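Local coordinates for protein serine protease pet (Escherichia coli, PDB 4OM9) that acts as a secreted autotransporter enterotoxin of enteroaggregative strains, a serine protease whose passenger domain carries a long beta-helix and which probably cleaves the host protein alpha-fodrin, at residues I497-I502 with V515-A520; W576-F581 with A596-V601. All blocks are in the same frame, centred on the assembly; numbering follows the deposited sequence.

Contact 1: residues I497-I502 with V515-A520; sequences ILDGDI and VMQGHA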
loop_
_atom_site.group_PDB
_atom_site.type_symbol
_atom_site.label_atom_id
_atom_site.label_comp_id
_atom_site.label_asym_id
_atom_site.label_seq_id
_atom_site.Cartn_x
_atom_site.Cartn_y
_atom_site.Cartn_z
ATOM N N ILE A 497 4.240 7.958 10.597
ATOM C CA ILE A 497 3.291 7.098 9.901
ATOM C C ILE A 497 3.619 7.004 8.410
ATOM O O ILE A 497 3.648 8.007 7.718
ATOM C CB ILE A 497 1.861 7.625 10.088
ATOM C CG1 ILE A 497 1.544 7.720 11.582
ATOM C CG2 ILE A 497 0.857 6.733 9.363
ATOM C CD1 ILE A 497 0.640 8.884 11.953
ATOM N N LEU A 498 3.901 5.804 7.925
ATOM C CA LEU A 498 4.225 5.620 6.517
ATOM C C LEU A 498 3.005 5.063 5.793
ATOM O O LEU A 498 2.504 3.976 6.168
ATOM C CB LEU A 498 5.424 4.693 6.342
ATOM C CG LEU A 498 6.864 5.203 6.577
ATOM C CD1 LEU A 498 6.964 6.706 6.975
ATOM C CD2 LEU A 498 7.609 4.322 7.563
ATOM N N ASP A 499 2.544 5.825 4.793
ATOM C CA ASP A 499 1.328 5.608 3.980
ATOM C C ASP A 499 1.614 5.064 2.599
ATOM O O ASP A 499 0.681 4.768 1.826
ATOM C CB ASP A 499 0.582 6.938 3.754
ATOM C CG ASP A 499 -0.791 6.925 4.309
ATOM O OD1 ASP A 499 -1.114 5.922 4.960
ATOM O OD2 ASP A 499 -1.536 7.904 4.126
ATOM N N GLY A 500 2.895 5.065 2.240
ATOM C CA GLY A 500 3.316 4.664 0.910
ATOM C C GLY A 500 4.130 3.389 0.960
ATOM O O GLY A 500 4.208 2.735 1.996
ATOM N N ASP A 501 4.738 3.040 -0.165
ATOM C CA ASP A 501 5.569 1.848 -0.239
ATOM C C ASP A 501 6.981 2.134 0.255
ATOM O O ASP A 501 7.604 3.142 -0.129
ATOM C CB ASP A 501 5.606 1.311 -1.672
ATOM C CG ASP A 501 4.262 0.848 -2.135
ATOM O OD1 ASP A 501 3.664 -0.002 -1.434
ATOM O OD2 ASP A 501 3.787 1.341 -3.180
ATOM N N ILE A 502 7.476 1.236 1.096
ATOM C CA ILE A 502 8.789 1.359 1.694
ATOM C C ILE A 502 9.648 0.143 1.395
ATOM O O ILE A 502 9.359 -0.967 1.865
ATOM C CB ILE A 502 8.711 1.520 3.213
ATOM C CG1 ILE A 502 7.880 2.748 3.575
ATOM C CG2 ILE A 502 10.117 1.676 3.781
ATOM C CD1 ILE A 502 8.634 4.083 3.291
ATOM N N VAL A 515 4.551 3.733 12.592
ATOM C CA VAL A 515 3.298 3.155 12.131
ATOM C C VAL A 515 3.384 2.888 10.644
ATOM O O VAL A 515 3.725 3.783 9.860
ATOM C CB VAL A 515 2.113 4.076 12.394
ATOM C CG1 VAL A 515 0.873 3.533 11.715
ATOM C CG2 VAL A 515 1.895 4.213 13.895
ATOM N N MET A 516 3.136 1.642 10.272
ATOM C CA MET A 516 3.002 1.261 8.883
ATOM C C MET A 516 1.538 0.900 8.627
ATOM O O MET A 516 0.931 0.108 9.378
ATOM C CB MET A 516 3.915 0.081 8.535
ATOM C CG MET A 516 5.396 0.298 8.773
ATOM S SD MET A 516 6.256 -1.281 8.609
ATOM C CE MET A 516 7.942 -0.807 8.961
ATOM N N GLN A 517 0.978 1.484 7.574
ATOM C CA GLN A 517 -0.420 1.271 7.222
ATOM C C GLN A 517 -0.648 1.528 5.752
ATOM O O GLN A 517 0.186 2.163 5.092
ATOM C CB GLN A 517 -1.339 2.188 8.038
ATOM C CG GLN A 517 -1.159 3.671 7.697
ATOM C CD GLN A 517 -2.338 4.538 8.133
ATOM O OE1 GLN A 517 -2.643 4.652 9.326
ATOM N NE2 GLN A 517 -2.992 5.179 7.154
ATOM N N GLY A 518 -1.796 1.069 5.249
ATOM C CA GLY A 518 -2.212 1.399 3.900
ATOM C C GLY A 518 -2.654 2.854 3.769
ATOM O O GLY A 518 -2.661 3.619 4.738
ATOM N N HIS A 519 -3.045 3.241 2.565
ATOM C CA HIS A 519 -3.468 4.617 2.338
ATOM C C HIS A 519 -4.932 4.668 1.918
ATOM O O HIS A 519 -5.362 3.965 0.986
ATOM C CB HIS A 519 -2.569 5.300 1.283
ATOM C CG HIS A 519 -3.082 6.630 0.815
ATOM N ND1 HIS A 519 -3.051 7.766 1.605
ATOM C CD2 HIS A 519 -3.639 7.010 -0.363
ATOM C CE1 HIS A 519 -3.578 8.776 0.936
ATOM N NE2 HIS A 519 -3.938 8.344 -0.263
ATOM N N ALA A 520 -5.709 5.472 2.635
ATOM C CA ALA A 520 -7.119 5.635 2.311
ATOM C C ALA A 520 -7.194 6.393 0.992
ATOM O O ALA A 520 -6.581 7.463 0.839
ATOM C CB ALA A 520 -7.860 6.378 3.411
HETATM O O HOH W 1 -4.270 7.204 4.943
#

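Contact 2: residues W576-F581 with A596-V601; sequences WETRKF and ARNADV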
loop_
_atom_site.group_PDB
_atom_site.type_symbol
_atom_site.label_atom_id
_atom_site.label_comp_id
_atom_site.label_asym_id
_atom_site.label_seq_id
_atom_site.Cartn_x
_atom_site.Cartn_y
_atom_site.Cartn_z
ATOM N N TRP A 576 -9.137 1.253 0.172
ATOM C CA TRP A 576 -7.803 1.450 0.716
ATOM C C TRP A 576 -6.762 0.829 -0.187
ATOM O O TRP A 576 -6.922 -0.322 -0.647
ATOM C CB TRP A 576 -7.669 0.831 2.125
ATOM C CG TRP A 576 -8.392 1.597 3.183
ATOM C CD1 TRP A 576 -9.741 1.677 3.358
ATOM C CD2 TRP A 576 -7.806 2.403 4.202
ATOM N NE1 TRP A 576 -10.030 2.489 4.420
ATOM C CE2 TRP A 576 -8.862 2.946 4.958
ATOM C CE3 TRP A 576 -6.485 2.730 4.542
ATOM C CZ2 TRP A 576 -8.642 3.789 6.040
ATOM C CZ3 TRP A 576 -6.273 3.575 5.610
ATOM C CH2 TRP A 576 -7.343 4.095 6.346
ATOM N N GLU A 577 -5.674 1.569 -0.379
ATOM C CA GLU A 577 -4.516 1.064 -1.086
ATOM C C GLU A 577 -3.586 0.292 -0.151
ATOM O O GLU A 577 -3.154 0.798 0.882
ATOM C CB GLU A 577 -3.770 2.218 -1.760
ATOM C CG GLU A 577 -4.415 2.649 -3.079
ATOM C CD GLU A 577 -4.570 4.144 -3.195
ATOM O OE1 GLU A 577 -3.746 4.871 -2.599
ATOM O OE2 GLU A 577 -5.516 4.596 -3.872
ATOM N N THR A 578 -3.274 -0.935 -0.536
ATOM C CA THR A 578 -2.346 -1.768 0.210
ATOM C C THR A 578 -0.920 -1.365 -0.122
ATOM O O THR A 578 -0.593 -1.129 -1.290
ATOM C CB THR A 578 -2.574 -3.245 -0.108
ATOM O OG1 THR A 578 -3.916 -3.567 0.248
ATOM C CG2 THR A 578 -1.608 -4.139 0.681
ATOM N N ARG A 579 -0.081 -1.273 0.903
ATOM C CA ARG A 579 1.264 -0.758 0.735
ATOM C C ARG A 579 2.266 -1.829 1.117
ATOM O O ARG A 579 1.984 -2.632 2.010
ATOM C CB ARG A 579 1.473 0.505 1.584
ATOM C CG ARG A 579 0.540 1.642 1.215
ATOM C CD ARG A 579 0.773 2.066 -0.239
ATOM N NE ARG A 579 0.297 3.423 -0.486
ATOM C CZ ARG A 579 -0.127 3.851 -1.674
ATOM N NH1 ARG A 579 -0.117 3.021 -2.708
ATOM N NH2 ARG A 579 -0.556 5.098 -1.831
ATOM N N LYS A 580 3.411 -1.851 0.435
ATOM C CA LYS A 580 4.434 -2.844 0.713
ATOM C C LYS A 580 5.548 -2.257 1.587
ATOM O O LYS A 580 6.070 -1.181 1.329
ATOM C CB LYS A 580 5.024 -3.404 -0.579
ATOM C CG LYS A 580 4.026 -4.075 -1.500
ATOM C CD LYS A 580 3.733 -5.506 -1.088
ATOM C CE LYS A 580 2.899 -6.231 -2.147
ATOM N NZ LYS A 580 3.582 -6.242 -3.479
ATOM N N PHE A 581 5.880 -2.968 2.641
ATOM C CA PHE A 581 6.988 -2.599 3.490
ATOM C C PHE A 581 7.912 -3.814 3.517
ATOM O O PHE A 581 7.540 -4.914 4.019
ATOM C CB PHE A 581 6.510 -2.195 4.885
ATOM C CG PHE A 581 5.401 -1.168 4.882
ATOM C CD1 PHE A 581 4.077 -1.550 4.672
ATOM C CD2 PHE A 581 5.675 0.181 5.100
ATOM C CE1 PHE A 581 3.052 -0.606 4.661
ATOM C CE2 PHE A 581 4.649 1.133 5.100
ATOM C CZ PHE A 581 3.337 0.730 4.880
ATOM N N ALA A 596 -0.890 -1.547 10.769
ATOM C CA ALA A 596 -2.317 -1.299 10.742
ATOM C C ALA A 596 -2.868 -1.703 9.388
ATOM O O ALA A 596 -2.180 -2.354 8.610
ATOM C CB ALA A 596 -2.622 0.164 11.042
ATOM N N ARG A 597 -4.117 -1.338 9.131
ATOM C CA ARG A 597 -4.883 -1.937 8.036
ATOM C C ARG A 597 -4.201 -1.747 6.680
ATOM O O ARG A 597 -3.650 -0.695 6.393
ATOM C CB ARG A 597 -6.305 -1.365 8.005
ATOM C CG ARG A 597 -6.381 0.148 7.819
ATOM C CD ARG A 597 -7.787 0.565 7.393
ATOM N NE ARG A 597 -8.314 -0.324 6.353
ATOM C CZ ARG A 597 -9.611 -0.499 6.101
ATOM N NH1 ARG A 597 -10.512 0.163 6.810
ATOM N NH2 ARG A 597 -10.004 -1.331 5.143
ATOM N N ASN A 598 -4.200 -2.801 5.876
ATOM C CA ASN A 598 -3.664 -2.741 4.520
ATOM C C ASN A 598 -2.165 -2.421 4.425
ATOM O O ASN A 598 -1.709 -1.892 3.420
ATOM C CB ASN A 598 -4.455 -1.722 3.701
ATOM C CG ASN A 598 -5.888 -2.133 3.512
ATOM O OD1 ASN A 598 -6.744 -1.875 4.366
ATOM N ND2 ASN A 598 -6.162 -2.794 2.396
ATOM N N ALA A 599 -1.411 -2.741 5.469
ATOM C CA ALA A 599 0.033 -2.844 5.339
ATOM C C ALA A 599 0.422 -4.301 5.083
ATOM O O ALA A 599 -0.093 -5.221 5.716
ATOM C CB ALA A 599 0.742 -2.313 6.584
ATOM N N ASP A 600 1.316 -4.487 4.124
ATOM C CA ASP A 600 1.878 -5.774 3.777
ATOM C C ASP A 600 3.359 -5.680 4.131
ATOM O O ASP A 600 4.144 -5.102 3.370
ATOM C CB ASP A 600 1.650 -6.061 2.289
ATOM C CG ASP A 600 2.107 -7.444 1.859
ATOM O OD1 ASP A 600 3.175 -7.929 2.294
ATOM O OD2 ASP A 600 1.384 -8.051 1.039
ATOM N N VAL A 601 3.718 -6.227 5.297
ATOM C CA VAL A 601 5.046 -6.046 5.875
ATOM C C VAL A 601 5.869 -7.317 5.858
ATOM O O VAL A 601 5.409 -8.356 6.315
ATOM C CB VAL A 601 4.986 -5.553 7.340
ATOM C CG1 VAL A 601 6.396 -5.218 7.817
ATOM C CG2 VAL A 601 4.093 -4.354 7.476
#

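Contact 1: residues I497-I502 with V515-A520
Ile497 lies alongside Val515, both side chains pointing the same way, with CG1 of Ile497 3.8 Å from CB of Val515. Its CG2 branch, anti to the backbone N, leans on CG of Gln517. The backbones pair in parallel here. Leu498 N donates to Val515 O at 2.8 Å, and Gln517 N donates to Leu498 O at 3.2 Å. Beyond this short pairing the contact turns polar around the carboxylate of Asp499. Asp499 OD1 takes a bond from Gln517 NE2 at 3.0 Å, on its syn side. NE2 is shared with Gly518 O, and both bonds are bent and tilted from the amide plane. Gln517 OE1 accepts from Tyr620 N, so the amide is held from both ends, which probably limits its rotation. Asp499 OD2 receives His519 ND1 at 2.9 Å. The bond is nearly straight at 165° and lies in the ring plane, but it reaches OD2 from above the carboxylate. A water bridges OD2 to Ala520 N, and His519 NE2 bonds to Asp522 OD2. The contact joins successive coils of the beta-helix. His519 probably carries a proton on both nitrogens. If Asp499 is ionised, the pair would offset each other's charge in this buried site.

Contact 2: residues W576-F581 with A596-V601
Stacking comes first: the guanidinium of Arg597 lies flat over one face of Trp576, with planes only 5° apart. Arg597 CZ sits 3.5 Å from the centroid of the five-membered ring of Trp576, a cation-pi contact. CD of Arg597 lies over the six-membered ring of Trp576 as a CH-pi contact, 3.4 Å from its centroid. The turn at chi3 (-44°) then lays the guanidinium over the five-membered ring. Side-chain hydrogen bonds hold this stack. Asn598 OD1 accepts from Arg597 NE at 3.0 Å, in the guanidinium plane, while Asn598 ND2 gives a nearly straight bond (175°) to Thr578 OG1 at 3.2 Å. Arg597 NH1 also reaches Ser645 OG, and Trp576 NE1 reaches Gln573 O. Backbone bonds give a parallel strand pair of the beta-helix, entered through the type II turn from Ala596 to Ala599. Arg579 N donates to Asn598 O, Asp600 N to Arg579 O at 2.9 Å, and Phe581 N to Asp600 O at 2.8 Å. On the buried side CE1 of Phe581 meets CB of Ala599 at 3.5 Å and CD1 meets CG2 of Val601. With its edge bonded and one face on the indole, the Arg597 guanidinium has little freedom to rotate, and its charge probably strengthens the stack.

How the contacts relate
Following the chain from the N terminus, contact 1 closes first. Its loop carries strands 502-504 and 506-510 before 515-520 returns beside 497-502. A longer excursion with helices 543-550 and 552-558 follows. Contact 2 then closes a second loop, through strands 585-589 and 592-595, between 576-581 and 596-601. The two loops are in series and neither nests in the other nor crosses it. The centres of contact 1 and contact 2 are about 6 Å apart, and the two touch. Lys580 N probably bonds to Asp501 OD1, and Arg579 NE probably bonds to Asp499 O. Strand 576-583 pairs with both 502-504 and 514-520, so the contacts tie neighbouring parts of the beta-helix together across the helical insertion.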